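Local structure of SLT domain-containing protein (Bdellovibrio bacteriovorus HD100, 6TAB) at residues R141-F146 and L169-I174. The protein is a peptidoglycan-degrading lysozyme of altered substrate specificity that facilitates the predator's exit from its prey cell. Numbering follows the deposited sequence.
Sequences RFESNF and LLQISI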
loop_
_atom_site.group_PDB
_atom_site.type_symbol
_atom_site.label_atom_id
_atom_site.label_comp_id
_atom_site.label_asym_id
_atom_site.label_seq_id
_atom_site.Cartn_x
_atom_site.Cartn_y
_atom_site.Cartn_z
ATOM N N ARG A 141 6.579 -3.895 -5.255
ATOM C CA ARG A 141 7.946 -4.279 -5.684
ATOM C C ARG A 141 8.597 -5.154 -4.602
ATOM O O ARG A 141 9.189 -6.198 -4.925
ATOM C CB ARG A 141 8.828 -3.042 -5.943
ATOM C CG ARG A 141 10.336 -3.285 -6.042
ATOM C CD ARG A 141 10.823 -4.224 -7.116
ATOM N NE ARG A 141 12.276 -4.420 -6.977
ATOM C CZ ARG A 141 12.860 -5.364 -6.242
ATOM N NH1 ARG A 141 12.124 -6.195 -5.511
ATOM N NH2 ARG A 141 14.187 -5.467 -6.266
ATOM N N PHE A 142 8.491 -4.736 -3.330
ATOM C CA PHE A 142 9.218 -5.444 -2.239
ATOM C C PHE A 142 8.417 -6.591 -1.605
ATOM O O PHE A 142 9.044 -7.491 -1.020
ATOM C CB PHE A 142 9.778 -4.453 -1.199
ATOM C CG PHE A 142 10.907 -3.619 -1.757
ATOM C CD1 PHE A 142 12.140 -4.203 -2.065
ATOM C CD2 PHE A 142 10.702 -2.301 -2.127
ATOM C CE1 PHE A 142 13.151 -3.444 -2.635
ATOM C CE2 PHE A 142 11.713 -1.547 -2.687
ATOM C CZ PHE A 142 12.932 -2.132 -2.967
ATOM N N GLU A 143 7.065 -6.554 -1.667
ATOM C CA GLU A 143 6.278 -7.673 -1.123
ATOM C C GLU A 143 6.284 -8.893 -2.069
ATOM O O GLU A 143 6.369 -10.026 -1.593
ATOM C CB GLU A 143 4.847 -7.224 -0.796
ATOM C CG GLU A 143 4.731 -6.295 0.393
ATOM C CD GLU A 143 5.048 -6.943 1.725
ATOM O OE1 GLU A 143 5.173 -8.215 1.780
ATOM O OE2 GLU A 143 5.085 -6.206 2.758
ATOM N N SER A 144 6.074 -8.658 -3.368
ATOM C CA SER A 144 5.898 -9.762 -4.375
ATOM C C SER A 144 6.721 -9.632 -5.675
ATOM O O SER A 144 6.580 -10.492 -6.542
ATOM C CB SER A 144 4.438 -9.851 -4.764
ATOM O OG SER A 144 4.027 -8.681 -5.464
ATOM N N ASN A 145 7.451 -8.537 -5.874
ATOM C CA ASN A 145 8.128 -8.288 -7.155
ATOM C C ASN A 145 7.114 -8.431 -8.306
ATOM O O ASN A 145 7.467 -8.946 -9.389
ATOM C CB ASN A 145 9.386 -9.147 -7.397
ATOM C CG ASN A 145 10.325 -8.502 -8.399
ATOM O OD1 ASN A 145 10.283 -7.294 -8.638
ATOM N ND2 ASN A 145 11.179 -9.313 -9.010
ATOM N N PHE A 146 5.890 -7.931 -8.076
ATOM C CA PHE A 146 4.820 -7.803 -9.105
ATOM C C PHE A 146 4.215 -9.157 -9.526
ATOM O O PHE A 146 3.530 -9.240 -10.583
ATOM C CB PHE A 146 5.283 -7.006 -10.338
ATOM C CG PHE A 146 5.864 -5.646 -10.001
ATOM C CD1 PHE A 146 5.054 -4.565 -9.668
ATOM C CD2 PHE A 146 7.237 -5.459 -9.952
ATOM C CE1 PHE A 146 5.596 -3.337 -9.344
ATOM C CE2 PHE A 146 7.781 -4.222 -9.613
ATOM C CZ PHE A 146 6.955 -3.161 -9.283
ATOM N N LEU A 169 -0.241 -9.535 -4.679
ATOM C CA LEU A 169 0.660 -8.396 -4.940
ATOM C C LEU A 169 1.186 -7.766 -3.635
ATOM O O LEU A 169 2.379 -7.389 -3.550
ATOM C CB LEU A 169 -0.032 -7.345 -5.815
ATOM C CG LEU A 169 -0.314 -7.734 -7.264
ATOM C CD1 LEU A 169 -0.997 -6.569 -7.963
ATOM C CD2 LEU A 169 0.959 -8.176 -7.992
ATOM N N LEU A 170 0.283 -7.544 -2.650
ATOM C CA LEU A 170 0.620 -6.865 -1.368
ATOM C C LEU A 170 0.731 -7.855 -0.185
ATOM O O LEU A 170 0.852 -7.439 0.969
ATOM C CB LEU A 170 -0.434 -5.773 -1.094
ATOM C CG LEU A 170 -0.376 -4.550 -2.013
ATOM C CD1 LEU A 170 -1.632 -3.706 -1.873
ATOM C CD2 LEU A 170 0.876 -3.725 -1.752
ATOM N N GLN A 171 0.716 -9.166 -0.468
ATOM C CA GLN A 171 0.940 -10.192 0.569
ATOM C C GLN A 171 -0.071 -9.990 1.734
ATOM O O GLN A 171 0.288 -9.892 2.915
ATOM C CB GLN A 171 2.415 -10.254 0.983
ATOM C CG GLN A 171 3.295 -10.826 -0.155
ATOM C CD GLN A 171 3.059 -12.310 -0.363
ATOM O OE1 GLN A 171 3.560 -13.145 0.402
ATOM N NE2 GLN A 171 2.285 -12.663 -1.384
ATOM N N ILE A 172 -1.353 -9.993 1.356
ATOM C CA ILE A 172 -2.504 -9.893 2.269
ATOM C C ILE A 172 -2.992 -11.312 2.549
ATOM O O ILE A 172 -2.855 -12.207 1.710
ATOM C CB ILE A 172 -3.600 -8.986 1.665
ATOM C CG1 ILE A 172 -3.054 -7.542 1.509
ATOM C CG2 ILE A 172 -4.911 -9.029 2.469
ATOM C CD1 ILE A 172 -3.905 -6.624 0.641
ATOM N N SER A 173 -3.570 -11.532 3.729
ATOM C CA SER A 173 -4.152 -12.822 4.107
ATOM C C SER A 173 -5.679 -12.726 4.269
ATOM O O SER A 173 -6.226 -11.634 4.501
ATOM C CB SER A 173 -3.476 -13.405 5.356
ATOM O OG SER A 173 -3.298 -12.440 6.373
ATOM N N ILE A 174 -6.362 -13.864 4.117
ATOM C CA ILE A 174 -7.814 -13.802 3.969
ATOM C C ILE A 174 -8.519 -13.384 5.286
ATOM O O ILE A 174 -9.460 -12.574 5.216
ATOM C CB ILE A 174 -8.395 -15.090 3.375
ATOM C CG1 ILE A 174 -9.853 -14.910 2.961
ATOM C CG2 ILE A 174 -8.220 -16.298 4.289
ATOM C CD1 ILE A 174 -10.352 -15.987 2.003
#
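L169 makes the polar link across this contact through its backbone: its carbonyl O accepts a hydrogen bond from S144 OG at 2.8 Å. The C=O...OG angle of 112° and a tilt of 20° from the carbonyl plane show that the hydroxyl comes in from the flank of the carbonyl. S144 can reach it because its OG lies between the backbone N and the carbonyl carbon (chi1 66°). The same hydroxyl oxygen accepts a weak, bent bond from F146 N and has a weak partner in V140 O, so it joins this part of helix 125-144 both to the turn that follows and to the 169-174 loop. The L169 side chain starts away from the helix, yet its CD2 ends 3.7 Å from F146 C, a van der Waals contact with the backbone carbonyl of F146; P193 and L197 of helix 193-211 also pack on this leucine.

At L170 the backbone approaches E143, whose CG lies 4.1 Å from L170 O; that carbonyl is hydrogen-bonded to W229 NE1, and L170 N to N196 OD1. The leucine side chain turns instead to M139 and V140.

Q171 meets E143 with its aliphatic part. Its CB is 3.5 Å from E143 OE1, and its CG is 3.5 Å from E143 O. The amide itself is engaged by other groups: NE2 bonds to G168 O and M150 O, which fix its rotation. Left-handed backbone angles at Q171 accompany a G1 beta bulge, in which Q171 and I172 both face R167.

A Glu-Ser pair late in helix 125-144, packed against a Gly-Leu-Leu-Gln segment, is characteristic of the SLT transglycosylase family of the lysozyme clan; E143 occupies the position of the catalytic glutamate in relatives, consistent with the same role here.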